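PDB 3OKZ: cell envelope-related transcriptional attenuator domain-containing protein from Streptococcus agalactiae, which is of unknown function but, as a member of the LytR/CpsA/Psr family, probably acts in attaching glycopolymers to the bacterial cell wall. Local coordinates for residues S289-Y293 with E294-G298; Y89-G93 with A94-L98. All coordinates share one frame; numbering follows the deposited sequence.

Contact 1 of 2, residues S289-Y293 with E294-G298; sequences SAILY and EDYYG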
loop_
_atom_site.group_PDB
_atom_site.type_symbol
_atom_site.label_atom_id
_atom_site.label_comp_id
_atom_site.label_asym_id
_atom_site.label_seq_id
_atom_site.Cartn_x
_atom_site.Cartn_y
_atom_site.Cartn_z
ATOM N N SER A 289 -3.146 -3.276 -17.375
ATOM C CA SER A 289 -1.881 -3.776 -17.906
ATOM C C SER A 289 -1.595 -5.144 -17.308
ATOM O O SER A 289 -0.569 -5.756 -17.586
ATOM C CB SER A 289 -0.741 -2.806 -17.588
ATOM O OG SER A 289 -0.751 -2.436 -16.221
ATOM N N ALA A 290 -2.526 -5.620 -16.491
ATOM C CA ALA A 290 -2.375 -6.908 -15.836
ATOM C C ALA A 290 -2.936 -8.027 -16.688
ATOM O O ALA A 290 -3.858 -7.827 -17.475
ATOM C CB ALA A 290 -3.055 -6.895 -14.464
ATOM N N ILE A 291 -2.358 -9.208 -16.504
ATOM C CA ILE A 291 -2.738 -10.405 -17.221
ATOM C C ILE A 291 -4.028 -10.946 -16.631
ATOM O O ILE A 291 -4.070 -11.342 -15.473
ATOM C CB ILE A 291 -1.621 -11.457 -17.103
ATOM C CG1 ILE A 291 -0.386 -10.983 -17.864
ATOM C CG2 ILE A 291 -2.083 -12.785 -17.664
ATOM C CD1 ILE A 291 0.163 -9.663 -17.380
ATOM N N LEU A 292 -5.089 -10.953 -17.419
ATOM C CA LEU A 292 -6.359 -11.442 -16.920
ATOM C C LEU A 292 -6.470 -12.961 -16.963
ATOM O O LEU A 292 -5.867 -13.641 -17.806
ATOM C CB LEU A 292 -7.501 -10.796 -17.694
ATOM C CG LEU A 292 -7.471 -9.267 -17.605
ATOM C CD1 LEU A 292 -8.501 -8.702 -18.555
ATOM C CD2 LEU A 292 -7.747 -8.796 -16.161
ATOM N N TYR A 293 -7.258 -13.481 -16.032
ATOM C CA TYR A 293 -7.464 -14.914 -15.882
ATOM C C TYR A 293 -8.025 -15.564 -17.122
ATOM O O TYR A 293 -7.690 -16.705 -17.417
ATOM C CB TYR A 293 -8.386 -15.168 -14.685
ATOM C CG TYR A 293 -8.685 -16.618 -14.387
ATOM C CD1 TYR A 293 -9.791 -17.254 -14.942
ATOM C CD2 TYR A 293 -7.881 -17.347 -13.506
ATOM C CE1 TYR A 293 -10.098 -18.582 -14.620
ATOM C CE2 TYR A 293 -8.180 -18.675 -13.179
ATOM C CZ TYR A 293 -9.290 -19.284 -13.736
ATOM O OH TYR A 293 -9.605 -20.579 -13.389
ATOM N N GLU A 294 -8.861 -14.830 -17.851
ATOM C CA GLU A 294 -9.496 -15.358 -19.054
ATOM C C GLU A 294 -8.593 -15.365 -20.270
ATOM O O GLU A 294 -8.599 -16.316 -21.036
ATOM C CB GLU A 294 -10.767 -14.571 -19.383
ATOM C CG GLU A 294 -11.902 -14.692 -18.365
ATOM C CD GLU A 294 -11.693 -13.863 -17.098
ATOM O OE1 GLU A 294 -12.597 -13.837 -16.240
ATOM O OE2 GLU A 294 -10.627 -13.235 -16.954
ATOM N N ASP A 295 -7.820 -14.306 -20.457
ATOM C CA ASP A 295 -6.920 -14.231 -21.609
ATOM C C ASP A 295 -5.705 -15.119 -21.392
ATOM O O ASP A 295 -4.958 -15.390 -22.318
ATOM C CB ASP A 295 -6.441 -12.789 -21.851
ATOM C CG ASP A 295 -7.571 -11.782 -21.810
ATOM O OD1 ASP A 295 -8.618 -12.018 -22.455
ATOM O OD2 ASP A 295 -7.405 -10.749 -21.129
ATOM N N TYR A 296 -5.492 -15.563 -20.166
ATOM C CA TYR A 296 -4.345 -16.407 -19.904
ATOM C C TYR A 296 -4.704 -17.861 -20.178
ATOM O O TYR A 296 -3.911 -18.637 -20.715
ATOM C CB TYR A 296 -3.886 -16.221 -18.457
ATOM C CG TYR A 296 -2.760 -17.144 -18.045
ATOM C CD1 TYR A 296 -3.023 -18.444 -17.603
ATOM C CD2 TYR A 296 -1.434 -16.729 -18.106
ATOM C CE1 TYR A 296 -1.990 -19.307 -17.228
ATOM C CE2 TYR A 296 -0.392 -17.587 -17.736
ATOM C CZ TYR A 296 -0.680 -18.871 -17.298
ATOM O OH TYR A 296 0.336 -19.717 -16.917
ATOM N N TYR A 297 -5.925 -18.218 -19.813
ATOM C CA TYR A 297 -6.403 -19.567 -19.997
ATOM C C TYR A 297 -7.238 -19.705 -21.257
ATOM O O TYR A 297 -7.993 -20.664 -21.400
ATOM C CB TYR A 297 -7.202 -19.991 -18.765
ATOM C CG TYR A 297 -6.318 -20.299 -17.580
ATOM C CD1 TYR A 297 -5.290 -21.229 -17.694
ATOM C CD2 TYR A 297 -6.513 -19.677 -16.341
ATOM C CE1 TYR A 297 -4.474 -21.543 -16.610
ATOM C CE2 TYR A 297 -5.706 -19.980 -15.248
ATOM C CZ TYR A 297 -4.686 -20.922 -15.391
ATOM O OH TYR A 297 -3.887 -21.285 -14.322
ATOM N N GLY A 298 -7.088 -18.749 -22.174
ATOM C CA GLY A 298 -7.840 -18.781 -23.421
ATOM C C GLY A 298 -9.261 -19.265 -23.207
ATOM O O GLY A 298 -9.716 -20.199 -23.862
#
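Leu292 and Tyr296 are joined where residues 290-292 approach in an extended conformation and Tyr293 begins the short helix 293-296. Leu292 occupies the N-cap position, and its carbonyl O accepts a weak hydrogen bond from Tyr296 N at 3.1 Å. One residue on, Tyr297 N reaches Tyr293 O at 3.3 Å, again weakly, before Tyr297 leaves helical geometry; the helix is therefore about one turn long.

The main side-chain contact is a T-shaped pair between Tyr293 and Tyr297, with the edge of Tyr297 set over the face of Tyr293. The ring centroids of Tyr293 and Tyr297 lie 5.0 Å apart and the planes meet at 71°. Tyr297 leads with its CD2-CE2 side: CE2 comes within 3.5 Å of Tyr293 CE2, and CD2 stands over the centre of the Tyr293 ring. With CG anti to the backbone N (chi1 -179°), the Tyr293 ring is carried out beneath the Tyr297 edge.

Ile291 CG2 packs against Tyr296 CB at 4.0 Å. The carboxylate of Asp295 folds back along Leu292, with OD2 3.4 Å from Leu292 CB, while its OD1 forms a salt bridge to Lys264. Glu294 bends at chi2 (77°), bringing OE2 back beside Tyr293, and this oxygen accepts a hydrogen bond from Lys264 N.

The two backbone bonds within the turn are weak; the tyrosine pair, the Asp295 salt bridge and the Glu294 bond to Lys264 add further links, the last two reaching the start of helix 264-277.

Contact 2 of 2, residues Y89-G93 with A94-L98; sequences YASGG and AEMAL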
loop_
_atom_site.group_PDB
_atom_site.type_symbol
_atom_site.label_atom_id
_atom_site.label_comp_id
_atom_site.label_asym_id
_atom_site.label_seq_id
_atom_site.Cartn_x
_atom_site.Cartn_y
_atom_site.Cartn_z
ATOM N N TYR A 89 8.577 -1.498 -8.269
ATOM C CA TYR A 89 9.468 -0.719 -7.410
ATOM C C TYR A 89 10.856 -1.355 -7.404
ATOM O O TYR A 89 11.864 -0.669 -7.554
ATOM C CB TYR A 89 8.908 -0.666 -5.984
ATOM C CG TYR A 89 9.560 0.357 -5.078
ATOM C CD1 TYR A 89 10.793 0.108 -4.478
ATOM C CD2 TYR A 89 8.931 1.575 -4.805
ATOM C CE1 TYR A 89 11.381 1.051 -3.623
ATOM C CE2 TYR A 89 9.509 2.519 -3.956
ATOM C CZ TYR A 89 10.729 2.251 -3.371
ATOM O OH TYR A 89 11.298 3.184 -2.535
ATOM N N ALA A 90 10.899 -2.674 -7.243
ATOM C CA ALA A 90 12.162 -3.418 -7.224
ATOM C C ALA A 90 13.123 -3.045 -8.359
ATOM O O ALA A 90 14.329 -2.938 -8.142
ATOM C CB ALA A 90 11.883 -4.915 -7.262
ATOM N N SER A 91 12.606 -2.843 -9.562
ATOM C CA SER A 91 13.478 -2.491 -10.672
ATOM C C SER A 91 13.187 -1.130 -11.303
ATOM O O SER A 91 13.529 -0.890 -12.459
ATOM C CB SER A 91 13.400 -3.576 -11.740
ATOM O OG SER A 91 12.057 -3.805 -12.114
ATOM N N GLY A 92 12.561 -0.238 -10.548
ATOM C CA GLY A 92 12.242 1.074 -11.084
ATOM C C GLY A 92 11.770 2.000 -9.989
ATOM O O GLY A 92 11.433 3.156 -10.234
ATOM N N GLY A 93 11.741 1.472 -8.771
ATOM C CA GLY A 93 11.322 2.246 -7.622
ATOM C C GLY A 93 9.997 2.965 -7.756
ATOM O O GLY A 93 9.207 2.688 -8.655
ATOM N N ALA A 94 9.774 3.903 -6.843
ATOM C CA ALA A 94 8.557 4.705 -6.777
ATOM C C ALA A 94 7.871 4.976 -8.117
ATOM O O ALA A 94 6.696 4.634 -8.301
ATOM C CB ALA A 94 8.862 6.020 -6.076
ATOM N N GLU A 95 8.602 5.594 -9.043
ATOM C CA GLU A 95 8.064 5.925 -10.362
ATOM C C GLU A 95 7.416 4.772 -11.120
ATOM O O GLU A 95 6.305 4.908 -11.646
ATOM C CB GLU A 95 9.167 6.530 -11.222
ATOM C CG GLU A 95 8.843 6.641 -12.701
ATOM C CD GLU A 95 9.858 7.492 -13.431
ATOM O OE1 GLU A 95 9.655 8.726 -13.517
ATOM O OE2 GLU A 95 10.868 6.930 -13.901
HETATM N N MSE A 96 8.115 3.642 -11.184
HETATM C CA MSE A 96 7.616 2.472 -11.903
HETATM C C MSE A 96 6.462 1.840 -11.146
HETATM O O MSE A 96 5.520 1.337 -11.747
HETATM C CB MSE A 96 8.747 1.454 -12.119
HETATM C CG MSE A 96 8.391 0.282 -13.032
HETATM SE SE MSE A 96 9.978 -0.631 -13.708
HETATM C CE MSE A 96 10.037 0.140 -15.477
ATOM N N ALA A 97 6.537 1.875 -9.823
ATOM C CA ALA A 97 5.472 1.325 -9.009
ATOM C C ALA A 97 4.244 2.162 -9.307
ATOM O O ALA A 97 3.160 1.639 -9.584
ATOM C CB ALA A 97 5.824 1.433 -7.547
ATOM N N LEU A 98 4.415 3.478 -9.263
ATOM C CA LEU A 98 3.295 4.352 -9.529
ATOM C C LEU A 98 2.736 4.082 -10.919
ATOM O O LEU A 98 1.546 3.785 -11.067
ATOM C CB LEU A 98 3.707 5.815 -9.412
ATOM C CG LEU A 98 2.511 6.744 -9.638
ATOM C CD1 LEU A 98 1.538 6.601 -8.488
ATOM C CD2 LEU A 98 2.976 8.177 -9.766
#
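Gly92 and Gly93 present their carbonyl groups to the amides of Met96 and Ala97, starting helix 93-105. Ala97 N gives Gly93 O a good hydrogen bond of 3.0 Å, with an N-H...O angle of 165° and the donor tilted 20° from the carbonyl plane. Met96 N lies between two acceptors and is held weakly by both: Gly93 O at 2.9 Å, where the bond is strongly bent, and Gly92 O at 3.5 Å, where it is long but nearly straight.

Apolar packing gathers around Tyr89. Its CB lies 4.0 Å from Ala97 CB, which sits at the ring edge near its plane, and its CE2 is 4.1 Å from Ala94 CB. Gly93 CA rests over one face of the ring, offset toward the rim. Having CG anti to the backbone N (chi1 -167°) directs the ring past the Gly93-Ala94 peptide, and its hydroxyl is hydrogen-bonded to Gln114 on strand 111-116.

Met96, a selenomethionine, packs on the glycine turn. Its CB approaches Gly92 CA at 3.7 Å, a closeness that suits the missing side chain of glycine, and its first two torsions, both near anti, carry SE to the Ser91 backbone, 3.8 Å from Ser91 O. Ser91 OG turns back to bond Ala87 O.

Gly93 has positive phi, which also favours glycine. The arrangement is a tight glycine turn between two consecutive helices, 87-90 and 93-105, the second of which packs on strands 20-28 and 111-116 of the mixed sheet in the LytR/CpsA/Psr domain.

Overall arrangement
Contact 2 precedes contact 1 along the chain, and the two are separate: their centres are 23 Å apart and their nearest atoms about 8 Å. Residues 89-98 lie about 13 Å from the centre of the chain, in the LytR/CpsA/Psr domain, against strands 20-28 and 111-116 of the seven-stranded sheet. Residues 289-298 lie farther out, about 24 Å from that centre, and touch strands 241-252 and 258-261 at the other edge of the sheet. Contact 2 is thus partly buried against the sheet, whereas contact 1 is a surface contact close to the end of this construct, just before the expression tag; the natural protein continues beyond it.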